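Local coordinates for protein nicotinate-nucleotide pyrophosphorylase (Francisella tularensis subsp. tularensis, PDB 3TQV) that probably catalyses the formation of nicotinate mononucleotide from quinolinate and phosphoribosyl diphosphate, with release of carbon dioxide, a step of NAD biosynthesis, at residues 35-39 against 101-105; 41-47 against 96-101; 61-65 against 76-80; 185-189 against 213-218. One frame throughout, in Å; residues are numbered along the deposited sequence.

In the fold
Contacts 1, 2 and 3 lie in the N-terminal family region, and contact 4 lies in the barrel-forming C-terminal one, with its centre about 48 to 63 Å from theirs. Contacts 1 and 2 share Arg101 and the start of helix 100-130, and their centres are about 10 Å apart. Contact 3 joins contact 2 through the neighbouring strands 76-79 and 92-97. It is the surface member of the set, where an indole is held by one hydrogen bond and packed by a CH-pi contact; the others are partly buried. Contact 1 rests on a carboxylate and a hydroxyl, and contact 2 on strand pairing and a guanidinium. Contact 4 has no hydrogen bonds between its helices, only van der Waals packing of Ile185 and Val189 against alanines and the chain of Gln213.

Contact 1. Residues 35-39 against 101-105; sequences DITAQ and RSILT
Asp35 and Thr105 meet through OD2 and OG1, 2.7 Å apart, the two side chains passing alongside in opposing senses. Thr105 OG1 also lies close to the Arg101 carbonyl oxygen, one helical turn back. Ala38 fills the space next to this pair: its CB lies 3.8 Å from Thr105 OG1 and 4.3 Å from Arg101 CB. The extended Arg101 chain then runs past Ala38 O, with CG and CD each 3.6 Å from it, and brings the guanidinium beneath Gln39 O, which sits over one face near the rim. Water 1 lies in the guanidinium plane, 2.8 Å from Arg101 NH1, and also accepts from Gln39 NE2; the direct approach of Gln39 OE1 to NH1 is badly angled. The guanidinium's stronger partner is Ala41 O. Behind this shell, Asp35 holds CG trans to its own nitrogen (chi1 -173°), which lets OD1 accept from Ala38 N at 3.1 Å and 155° while OD2 faces the helix. The second subunit backs the loop, its Leu173 N bonding Thr37 OG1. One carboxylate oxygen, OD1, thus closes loop 35-39 on itself as an Asx motif, while the other, OD2, lies against the Thr105 hydroxyl of helix 100-130.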
loop_
_atom_site.group_PDB
_atom_site.type_symbol
_atom_site.label_atom_id
_atom_site.label_comp_id
_atom_site.label_asym_id
_atom_site.label_seq_id
_atom_site.Cartn_x
_atom_site.Cartn_y
_atom_site.Cartn_z
ATOM N N ASP B 35 -3.983 19.220 15.401
ATOM C CA ASP B 35 -2.572 19.429 15.109
ATOM C C ASP B 35 -1.991 20.412 16.119
ATOM O O ASP B 35 -2.191 21.627 16.008
ATOM C CB ASP B 35 -2.433 19.981 13.693
ATOM C CG ASP B 35 -0.993 20.083 13.241
ATOM O OD1 ASP B 35 -0.075 20.032 14.099
ATOM O OD2 ASP B 35 -0.790 20.223 12.014
ATOM N N ILE B 36 -1.282 19.901 17.115
ATOM C CA ILE B 36 -0.815 20.775 18.190
ATOM C C ILE B 36 0.309 21.708 17.776
ATOM O O ILE B 36 0.420 22.806 18.309
ATOM C CB ILE B 36 -0.390 20.004 19.468
ATOM C CG1 ILE B 36 0.808 19.091 19.198
ATOM C CG2 ILE B 36 -1.566 19.236 20.058
ATOM C CD1 ILE B 36 1.332 18.390 20.452
ATOM N N THR B 37 1.140 21.271 16.834
ATOM C CA THR B 37 2.301 22.052 16.414
ATOM C C THR B 37 1.893 23.159 15.446
ATOM O O THR B 37 2.537 24.208 15.376
ATOM C CB THR B 37 3.394 21.163 15.777
ATOM O OG1 THR B 37 3.810 20.166 16.714
ATOM C CG2 THR B 37 4.599 21.988 15.399
ATOM N N ALA B 38 0.816 22.929 14.704
ATOM C CA ALA B 38 0.272 23.957 13.822
ATOM C C ALA B 38 -0.136 25.202 14.616
ATOM O O ALA B 38 -0.163 26.315 14.088
ATOM C CB ALA B 38 -0.911 23.411 13.035
ATOM N N GLN B 39 -0.434 25.001 15.891
ATOM C CA GLN B 39 -0.894 26.077 16.750
ATOM C C GLN B 39 0.205 27.081 17.031
ATOM O O GLN B 39 -0.049 28.170 17.556
ATOM C CB GLN B 39 -1.441 25.506 18.052
ATOM C CG GLN B 39 -2.802 24.867 17.873
ATOM C CD GLN B 39 -3.810 25.854 17.323
ATOM O OE1 GLN B 39 -3.845 27.015 17.742
ATOM N NE2 GLN B 39 -4.620 25.410 16.365
ATOM N N ARG B 101 -1.956 27.206 8.886
ATOM C CA ARG B 101 -2.210 26.113 9.805
ATOM C C ARG B 101 -2.943 24.998 9.095
ATOM O O ARG B 101 -2.573 23.837 9.189
ATOM C CB ARG B 101 -3.013 26.617 11.009
ATOM C CG ARG B 101 -2.375 27.814 11.684
ATOM C CD ARG B 101 -3.038 28.124 13.003
ATOM N NE ARG B 101 -2.315 29.136 13.771
ATOM C CZ ARG B 101 -2.780 29.681 14.887
ATOM N NH1 ARG B 101 -3.954 29.304 15.355
ATOM N NH2 ARG B 101 -2.082 30.594 15.534
ATOM N N SER B 102 -3.992 25.372 8.380
ATOM C CA SER B 102 -4.753 24.430 7.568
ATOM C C SER B 102 -3.796 23.716 6.613
ATOM O O SER B 102 -3.743 22.490 6.570
ATOM C CB SER B 102 -5.824 25.181 6.774
ATOM O OG SER B 102 -6.624 25.993 7.612
ATOM N N ILE B 103 -3.016 24.500 5.874
ATOM C CA ILE B 103 -2.087 23.960 4.896
ATOM C C ILE B 103 -1.081 22.991 5.523
ATOM O O ILE B 103 -0.837 21.902 4.982
ATOM C CB ILE B 103 -1.332 25.085 4.168
ATOM C CG1 ILE B 103 -2.267 25.828 3.215
ATOM C CG2 ILE B 103 -0.166 24.519 3.377
ATOM C CD1 ILE B 103 -1.666 27.092 2.628
ATOM N N LEU B 104 -0.497 23.391 6.651
ATOM C CA LEU B 104 0.504 22.566 7.306
ATOM C C LEU B 104 -0.118 21.270 7.796
ATOM O O LEU B 104 0.573 20.263 7.993
ATOM C CB LEU B 104 1.157 23.301 8.486
ATOM C CG LEU B 104 2.115 24.447 8.150
ATOM C CD1 LEU B 104 2.694 25.074 9.419
ATOM C CD2 LEU B 104 3.212 23.995 7.183
ATOM N N THR B 105 -1.426 21.309 7.998
ATOM C CA THR B 105 -2.155 20.157 8.497
ATOM C C THR B 105 -2.607 19.276 7.343
ATOM O O THR B 105 -2.488 18.052 7.404
ATOM C CB THR B 105 -3.347 20.591 9.359
ATOM O OG1 THR B 105 -2.851 21.258 10.533
ATOM C CG2 THR B 105 -4.178 19.382 9.767
HETATM O O HOH W 1 -5.944 27.601 14.343
#

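Contact 2. Residues 41-47 against 96-101; sequences AEDIDTT and LKGNVR
An antiparallel strand pair, with Thr46 facing Gly98 and Thr47 facing Lys97, runs into the start of helix 100-130, where Ala41 and Asp43 meet Arg101. Thr46 and Gly98 form the hydrogen-bonded pair, Gly98 N lying 2.9 Å from Thr46 O. Asp45 and Asn99 form a non-hydrogen-bonded pair, and beyond it Val100 N, at the helix start, bonds to Ile44 O at 3.0 Å and 165°, nearly collinear with the carbonyl. Val100 CG2 packs on Ile44 CG1 as the two side chains run alongside each other, and it touches Thr46 CG2, those side chains crossing at about a right angle. Asn99 ND2 donates to Asp43 OD1 at 3.1 Å, arriving from above the carboxylate plane, and shares water 2 with Asp45 OD1. Asn99 OD1 caps the helix, accepting from Ser102 N and weakly from Arg101 N. Arg101 grips Ala41 O side-on: NE at 2.8 Å and NH2 at 2.9 Å, both near the guanidinium plane. Asp43 CB lies over the centre of one guanidinium face, 3.5 Å from Arg101 CZ, the carboxylate 27° from parallel; the Asp43 OD1 salt bridge with Arg101 NE is long and out of plane, charge only. Strand 92-97 lies between 45-52 and 76-79, Leu96 touching Ile77, while Thr46 OG1 reaches Gln286 just past strand 281-285.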
loop_
_atom_site.group_PDB
_atom_site.type_symbol
_atom_site.label_atom_id
_atom_site.label_comp_id
_atom_site.label_asym_id
_atom_site.label_seq_id
_atom_site.Cartn_x
_atom_site.Cartn_y
_atom_site.Cartn_z
ATOM N N ALA B 41 2.055 28.297 14.604
ATOM C CA ALA B 41 2.259 29.107 13.403
ATOM C C ALA B 41 1.342 30.328 13.366
ATOM O O ALA B 41 0.251 30.305 13.920
ATOM C CB ALA B 41 2.089 28.270 12.156
ATOM N N GLU B 42 1.800 31.404 12.732
ATOM C CA GLU B 42 0.974 32.596 12.605
ATOM C C GLU B 42 -0.345 32.184 11.977
ATOM O O GLU B 42 -0.364 31.351 11.078
ATOM C CB GLU B 42 1.649 33.655 11.726
ATOM C CG GLU B 42 2.658 34.558 12.418
ATOM C CD GLU B 42 2.911 35.849 11.634
ATOM O OE1 GLU B 42 3.979 35.970 10.987
ATOM O OE2 GLU B 42 2.037 36.744 11.657
ATOM N N ASP B 43 -1.443 32.758 12.458
ATOM C CA ASP B 43 -2.771 32.422 11.951
ATOM C C ASP B 43 -3.117 33.343 10.781
ATOM O O ASP B 43 -3.978 34.214 10.891
ATOM C CB ASP B 43 -3.809 32.542 13.072
ATOM C CG ASP B 43 -5.171 32.005 12.676
ATOM O OD1 ASP B 43 -5.236 31.048 11.874
ATOM O OD2 ASP B 43 -6.184 32.536 13.172
ATOM N N ILE B 44 -2.428 33.145 9.662
ATOM C CA ILE B 44 -2.547 34.030 8.513
ATOM C C ILE B 44 -2.658 33.250 7.200
ATOM O O ILE B 44 -2.587 32.020 7.177
ATOM C CB ILE B 44 -1.325 34.951 8.408
ATOM C CG1 ILE B 44 -0.091 34.145 7.997
ATOM C CG2 ILE B 44 -1.067 35.665 9.735
ATOM C CD1 ILE B 44 0.942 34.963 7.224
ATOM N N ASP B 45 -2.846 33.964 6.100
ATOM C CA ASP B 45 -2.828 33.315 4.799
ATOM C C ASP B 45 -1.406 33.269 4.271
ATOM O O ASP B 45 -0.570 34.112 4.604
ATOM C CB ASP B 45 -3.741 34.029 3.794
ATOM C CG ASP B 45 -5.191 33.586 3.906
ATOM O OD1 ASP B 45 -5.515 32.837 4.849
ATOM O OD2 ASP B 45 -6.011 33.991 3.058
ATOM N N THR B 46 -1.134 32.265 3.454
ATOM C CA THR B 46 0.099 32.230 2.701
ATOM C C THR B 46 -0.081 31.443 1.414
ATOM O O THR B 46 -1.185 31.313 0.889
ATOM C CB THR B 46 1.251 31.650 3.516
ATOM O OG1 THR B 46 2.443 31.689 2.728
ATOM C CG2 THR B 46 0.970 30.220 3.936
ATOM N N THR B 47 1.018 30.897 0.929
ATOM C CA THR B 47 1.077 30.326 -0.392
ATOM C C THR B 47 1.915 29.063 -0.306
ATOM O O THR B 47 2.679 28.886 0.638
ATOM C CB THR B 47 1.758 31.338 -1.350
ATOM O OG1 THR B 47 0.949 31.542 -2.520
ATOM C CG2 THR B 47 3.184 30.884 -1.723
ATOM N N LEU B 96 -1.043 26.180 -3.906
ATOM C CA LEU B 96 -1.988 26.428 -2.839
ATOM C C LEU B 96 -1.915 27.889 -2.432
ATOM O O LEU B 96 -0.846 28.510 -2.447
ATOM C CB LEU B 96 -1.711 25.518 -1.630
ATOM C CG LEU B 96 -1.848 23.984 -1.710
ATOM C CD1 LEU B 96 -1.492 23.360 -0.368
ATOM C CD2 LEU B 96 -3.244 23.519 -2.126
ATOM N N LYS B 97 -3.077 28.431 -2.101
ATOM C CA LYS B 97 -3.167 29.720 -1.452
ATOM C C LYS B 97 -4.153 29.564 -0.298
ATOM O O LYS B 97 -5.296 29.115 -0.492
ATOM C CB LYS B 97 -3.626 30.779 -2.448
ATOM C CG LYS B 97 -4.101 32.076 -1.833
ATOM C CD LYS B 97 -3.052 33.171 -1.925
ATOM C CE LYS B 97 -3.699 34.564 -1.941
ATOM N NZ LYS B 97 -4.139 34.982 -3.315
ATOM N N GLY B 98 -3.713 29.880 0.915
ATOM C CA GLY B 98 -4.626 29.788 2.032
ATOM C C GLY B 98 -3.981 29.909 3.379
ATOM O O GLY B 98 -2.889 30.447 3.494
ATOM N N ASN B 99 -4.667 29.400 4.399
ATOM C CA ASN B 99 -4.214 29.501 5.782
ATOM C C ASN B 99 -3.038 28.580 6.104
ATOM O O ASN B 99 -3.064 27.400 5.787
ATOM C CB ASN B 99 -5.382 29.220 6.731
ATOM C CG ASN B 99 -4.972 29.277 8.186
ATOM O OD1 ASN B 99 -4.518 28.281 8.758
ATOM N ND2 ASN B 99 -5.119 30.451 8.795
ATOM N N VAL B 100 -2.015 29.133 6.751
ATOM C CA VAL B 100 -0.801 28.398 7.110
ATOM C C VAL B 100 -1.082 27.105 7.890
ATOM O O VAL B 100 -0.517 26.049 7.600
ATOM C CB VAL B 100 0.113 29.265 7.988
ATOM C CG1 VAL B 100 1.530 28.777 7.899
ATOM C CG2 VAL B 100 0.035 30.706 7.572
ATOM N N ARG B 101 -1.956 27.206 8.886
ATOM C CA ARG B 101 -2.210 26.113 9.805
ATOM C C ARG B 101 -2.943 24.998 9.095
ATOM O O ARG B 101 -2.573 23.837 9.189
ATOM C CB ARG B 101 -3.013 26.617 11.009
ATOM C CG ARG B 101 -2.375 27.814 11.684
ATOM C CD ARG B 101 -3.038 28.124 13.003
ATOM N NE ARG B 101 -2.315 29.136 13.771
ATOM C CZ ARG B 101 -2.780 29.681 14.887
ATOM N NH1 ARG B 101 -3.954 29.304 15.355
ATOM N NH2 ARG B 101 -2.082 30.594 15.534
HETATM O O HOH W 2 -6.214 32.700 7.578
#

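Contact 3. Residues 61-65 against 76-80; sequences QDFAN and QITWL
Ile77 is the first residue of strand 76-79 to touch segment 61-65: its CG2 lies 3.8 Å from Asn65 OD1, and its CD1 is equally near the same oxygen. That CD1 also slips beneath one face of the Trp79 indole, toward the rim, so the isoleucine serves as a shelf for the ring two residues on. Both residues point from the strand toward the helix. The axes of helical segment 61-65 and strand 76-79 run almost antiparallel, 10.9 Å apart at closest and with 166° between their directions, as suits a helix that turns directly into the next strand and lies over the sheet in this alpha/beta domain. Trp79 carries most of the contact. With CG trans to the carbonyl carbon (chi1 -69°), its indole swings out across the helix surface. NE1 donates to Asn65 OD1 at 2.9 Å and 153°, and the acceptor lies nearly in the ring plane, although the Asn65 amide itself is steeply turned to the ring. Ala64 CB meets the same ring at its edge, 3.8 Å from CZ2. Gln61 closes the face opposite Ile77: its CG stands 3.4 Å above the centroid of the six-membered ring, almost on the ring normal, a CH-pi contact. Phe94 of strand 92-97 meets the indole at an inclined angle, and Ile110 and Ile114 of helix 100-130 pack on Ala64.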
loop_
_atom_site.group_PDB
_atom_site.type_symbol
_atom_site.label_atom_id
_atom_site.label_comp_id
_atom_site.label_asym_id
_atom_site.label_seq_id
_atom_site.Cartn_x
_atom_site.Cartn_y
_atom_site.Cartn_z
ATOM N N GLN B 61 -5.618 13.736 -7.689
ATOM C CA GLN B 61 -6.368 15.000 -7.689
ATOM C C GLN B 61 -7.607 14.986 -6.791
ATOM O O GLN B 61 -7.696 15.775 -5.845
ATOM C CB GLN B 61 -6.773 15.394 -9.108
ATOM C CG GLN B 61 -5.718 16.228 -9.830
ATOM C CD GLN B 61 -6.180 16.714 -11.199
ATOM O OE1 GLN B 61 -6.224 17.916 -11.456
ATOM N NE2 GLN B 61 -6.510 15.783 -12.078
ATOM N N ASP B 62 -8.546 14.089 -7.093
ATOM C CA ASP B 62 -9.793 13.959 -6.326
ATOM C C ASP B 62 -9.618 13.860 -4.815
ATOM O O ASP B 62 -10.352 14.495 -4.064
ATOM C CB ASP B 62 -10.601 12.746 -6.787
ATOM C CG ASP B 62 -11.137 12.907 -8.170
ATOM O OD1 ASP B 62 -11.248 14.064 -8.618
ATOM O OD2 ASP B 62 -11.449 11.880 -8.808
ATOM N N PHE B 63 -8.675 13.037 -4.371
ATOM C CA PHE B 63 -8.402 12.911 -2.939
ATOM C C PHE B 63 -7.850 14.200 -2.336
ATOM O O PHE B 63 -8.407 14.740 -1.381
ATOM C CB PHE B 63 -7.459 11.728 -2.657
ATOM C CG PHE B 63 -8.050 10.390 -3.018
ATOM C CD1 PHE B 63 -8.761 9.662 -2.082
ATOM C CD2 PHE B 63 -7.918 9.877 -4.300
ATOM C CE1 PHE B 63 -9.322 8.441 -2.400
ATOM C CE2 PHE B 63 -8.470 8.648 -4.625
ATOM C CZ PHE B 63 -9.177 7.930 -3.665
ATOM N N ALA B 64 -6.750 14.685 -2.894
ATOM C CA ALA B 64 -6.168 15.947 -2.455
ATOM C C ALA B 64 -7.258 17.000 -2.346
ATOM O O ALA B 64 -7.413 17.636 -1.311
ATOM C CB ALA B 64 -5.117 16.389 -3.419
ATOM N N ASN B 65 -8.023 17.168 -3.422
ATOM C CA ASN B 65 -9.169 18.064 -3.421
ATOM C C ASN B 65 -10.088 17.810 -2.229
ATOM O O ASN B 65 -10.587 18.751 -1.599
ATOM C CB ASN B 65 -9.969 17.908 -4.719
ATOM C CG ASN B 65 -9.291 18.566 -5.926
ATOM O OD1 ASN B 65 -8.335 19.329 -5.787
ATOM N ND2 ASN B 65 -9.802 18.274 -7.118
ATOM N N GLN B 76 -7.445 27.594 -1.622
ATOM C CA GLN B 76 -7.635 27.547 -3.067
ATOM C C GLN B 76 -6.542 26.711 -3.710
ATOM O O GLN B 76 -5.351 26.903 -3.432
ATOM C CB GLN B 76 -7.594 28.950 -3.662
ATOM C CG GLN B 76 -8.333 29.994 -2.861
ATOM C CD GLN B 76 -7.718 31.371 -3.012
ATOM O OE1 GLN B 76 -7.726 31.954 -4.100
ATOM N NE2 GLN B 76 -7.167 31.896 -1.920
ATOM N N ILE B 77 -6.944 25.794 -4.587
ATOM C CA ILE B 77 -5.978 24.946 -5.278
ATOM C C ILE B 77 -5.993 25.180 -6.793
ATOM O O ILE B 77 -7.053 25.309 -7.412
ATOM C CB ILE B 77 -6.211 23.448 -4.953
ATOM C CG1 ILE B 77 -5.117 22.585 -5.559
ATOM C CG2 ILE B 77 -7.575 22.992 -5.442
ATOM C CD1 ILE B 77 -5.102 21.173 -4.997
ATOM N N THR B 78 -4.807 25.255 -7.382
ATOM C CA THR B 78 -4.699 25.266 -8.828
ATOM C C THR B 78 -3.801 24.141 -9.290
ATOM O O THR B 78 -2.653 24.029 -8.867
ATOM C CB THR B 78 -4.138 26.578 -9.351
ATOM O OG1 THR B 78 -4.869 27.656 -8.771
ATOM C CG2 THR B 78 -4.259 26.632 -10.874
ATOM N N TRP B 79 -4.345 23.315 -10.170
ATOM C CA TRP B 79 -3.632 22.174 -10.702
ATOM C C TRP B 79 -2.888 22.502 -12.000
ATOM O O TRP B 79 -3.473 22.988 -12.976
ATOM C CB TRP B 79 -4.613 21.025 -10.911
ATOM C CG TRP B 79 -5.127 20.443 -9.621
ATOM C CD1 TRP B 79 -6.286 20.765 -8.968
ATOM C CD2 TRP B 79 -4.488 19.432 -8.827
ATOM N NE1 TRP B 79 -6.408 20.016 -7.825
ATOM C CE2 TRP B 79 -5.319 19.192 -7.713
ATOM C CE3 TRP B 79 -3.298 18.707 -8.955
ATOM C CZ2 TRP B 79 -4.993 18.258 -6.729
ATOM C CZ3 TRP B 79 -2.979 17.780 -7.976
ATOM C CH2 TRP B 79 -3.822 17.566 -6.879
ATOM N N LEU B 80 -1.592 22.233 -12.002
ATOM C CA LEU B 80 -0.775 22.453 -13.191
ATOM C C LEU B 80 -0.708 21.196 -14.046
ATOM O O LEU B 80 -0.384 21.253 -15.219
ATOM C CB LEU B 80 0.637 22.924 -12.811
ATOM C CG LEU B 80 0.752 24.388 -12.376
ATOM C CD1 LEU B 80 0.372 24.595 -10.910
ATOM C CD2 LEU B 80 2.170 24.856 -12.604
#

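Contact 4. Residues 185-189 against 213-218; sequences IAKAV and QAIAAK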
loop_
_atom_site.group_PDB
_atom_site.type_symbol
_atom_site.label_atom_id
_atom_site.label_comp_id
_atom_site.label_asym_id
_atom_site.label_seq_id
_atom_site.Cartn_x
_atom_site.Cartn_y
_atom_site.Cartn_z
ATOM N N ILE B 185 -14.688 -28.633 -16.091
ATOM C CA ILE B 185 -14.815 -27.371 -16.806
ATOM C C ILE B 185 -16.150 -27.172 -17.522
ATOM O O ILE B 185 -16.839 -26.177 -17.269
ATOM C CB ILE B 185 -13.654 -27.169 -17.798
ATOM C CG1 ILE B 185 -12.357 -26.870 -17.050
ATOM C CG2 ILE B 185 -13.947 -26.035 -18.755
ATOM C CD1 ILE B 185 -11.111 -27.197 -17.850
ATOM N N ALA B 186 -16.515 -28.092 -18.416
ATOM C CA ALA B 186 -17.796 -27.986 -19.124
ATOM C C ALA B 186 -18.949 -27.768 -18.148
ATOM O O ALA B 186 -19.832 -26.945 -18.402
ATOM C CB ALA B 186 -18.057 -29.212 -19.999
ATOM N N LYS B 187 -18.942 -28.501 -17.035
ATOM C CA LYS B 187 -20.000 -28.355 -16.044
ATOM C C LYS B 187 -19.992 -26.939 -15.523
ATOM O O LYS B 187 -21.004 -26.235 -15.586
ATOM C CB LYS B 187 -19.823 -29.344 -14.890
ATOM C CG LYS B 187 -20.198 -30.781 -15.240
ATOM C CD LYS B 187 -19.987 -31.730 -14.068
ATOM C CE LYS B 187 -20.270 -33.183 -14.460
ATOM N NZ LYS B 187 -19.963 -34.142 -13.359
ATOM N N ALA B 188 -18.823 -26.523 -15.044
ATOM C CA ALA B 188 -18.633 -25.234 -14.387
ATOM C C ALA B 188 -19.133 -24.050 -15.213
ATOM O O ALA B 188 -19.932 -23.234 -14.741
ATOM C CB ALA B 188 -17.167 -25.045 -14.036
ATOM N N VAL B 189 -18.641 -23.955 -16.440
ATOM C CA VAL B 189 -19.078 -22.904 -17.362
ATOM C C VAL B 189 -20.608 -22.971 -17.602
ATOM O O VAL B 189 -21.326 -21.978 -17.447
ATOM C CB VAL B 189 -18.272 -22.968 -18.705
ATOM C CG1 VAL B 189 -18.704 -21.871 -19.666
ATOM C CG2 VAL B 189 -16.750 -22.909 -18.424
ATOM N N GLN B 213 -10.679 -27.593 -23.389
ATOM C CA GLN B 213 -11.932 -27.733 -22.674
ATOM C C GLN B 213 -12.681 -26.402 -22.573
ATOM O O GLN B 213 -13.848 -26.292 -22.948
ATOM C CB GLN B 213 -11.674 -28.287 -21.271
ATOM C CG GLN B 213 -11.226 -29.742 -21.243
ATOM C CD GLN B 213 -11.131 -30.282 -19.828
ATOM O OE1 GLN B 213 -10.094 -30.783 -19.413
ATOM N NE2 GLN B 213 -12.218 -30.180 -19.083
ATOM N N ALA B 214 -11.997 -25.392 -22.057
ATOM C CA ALA B 214 -12.628 -24.116 -21.776
ATOM C C ALA B 214 -13.071 -23.479 -23.078
ATOM O O ALA B 214 -14.108 -22.814 -23.134
ATOM C CB ALA B 214 -11.681 -23.218 -21.018
ATOM N N ILE B 215 -12.284 -23.700 -24.128
ATOM C CA ILE B 215 -12.648 -23.269 -25.478
ATOM C C ILE B 215 -13.869 -24.046 -25.963
ATOM O O ILE B 215 -14.806 -23.468 -26.520
ATOM C CB ILE B 215 -11.465 -23.470 -26.452
ATOM C CG1 ILE B 215 -10.450 -22.343 -26.277
ATOM C CG2 ILE B 215 -11.939 -23.576 -27.905
ATOM C CD1 ILE B 215 -9.242 -22.473 -27.145
ATOM N N ALA B 216 -13.852 -25.359 -25.731
ATOM C CA ALA B 216 -14.950 -26.233 -26.127
ATOM C C ALA B 216 -16.216 -25.898 -25.361
ATOM O O ALA B 216 -17.316 -26.084 -25.866
ATOM C CB ALA B 216 -14.569 -27.694 -25.910
ATOM N N ALA B 217 -16.047 -25.402 -24.140
ATOM C CA ALA B 217 -17.173 -25.057 -23.271
ATOM C C ALA B 217 -17.641 -23.633 -23.531
ATOM O O ALA B 217 -18.527 -23.132 -22.853
ATOM C CB ALA B 217 -16.796 -25.229 -21.812
ATOM N N LYS B 218 -17.024 -23.000 -24.519
ATOM C CA LYS B 218 -17.407 -21.665 -24.958
ATOM C C LYS B 218 -17.265 -20.587 -23.868
ATOM O O LYS B 218 -18.184 -19.793 -23.618
ATOM C CB LYS B 218 -18.802 -21.688 -25.582
ATOM C CG LYS B 218 -18.916 -22.700 -26.709
ATOM C CD LYS B 218 -20.107 -22.449 -27.615
ATOM C CE LYS B 218 -20.018 -23.329 -28.856
ATOM N NZ LYS B 218 -18.768 -23.093 -29.632
#
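Ile185 sets CG2 trans to its backbone nitrogen and CG1 trans to its carbonyl carbon (chi1 -72°), which sends its two branches to successive places on the facing helix: CD1 to Gln213 CB at 3.6 Å and CG2 to Ala214 CA at 3.8 Å. Val189, one turn later, holds CG1 trans to its nitrogen (chi1 -179°), so that CG1 reaches Ala217 O at 3.4 Å while CG2 lies 4.1 Å from Ala217 CB. The methyl of Ala217 is the hub. It fits among Ile185 CG2, Val189 CG2 and the backbone of Ala186, whose CA is 4.0 Å away. Small side chains permit the close fit, the CA atoms of Ala186 and Ala217 being 5.1 Å apart. No hydrogen bond crosses the interface. Helix 208-216 ends here in a Schellman motif: Lys218 takes positive phi (61°), and its N bonds back to Ile215 O. The two helices are neighbours on the outside of the alpha/beta barrel characteristic of the C-terminal domain in this family; the side chain of Ala214 is about 9 Å from that of Glu204, predicted to bind substrate. Beneath them run parallel strands 171-174 and 200-205: Val189 packs on Ile174, Val201 and Val203, and Ala214 also rests on Val203.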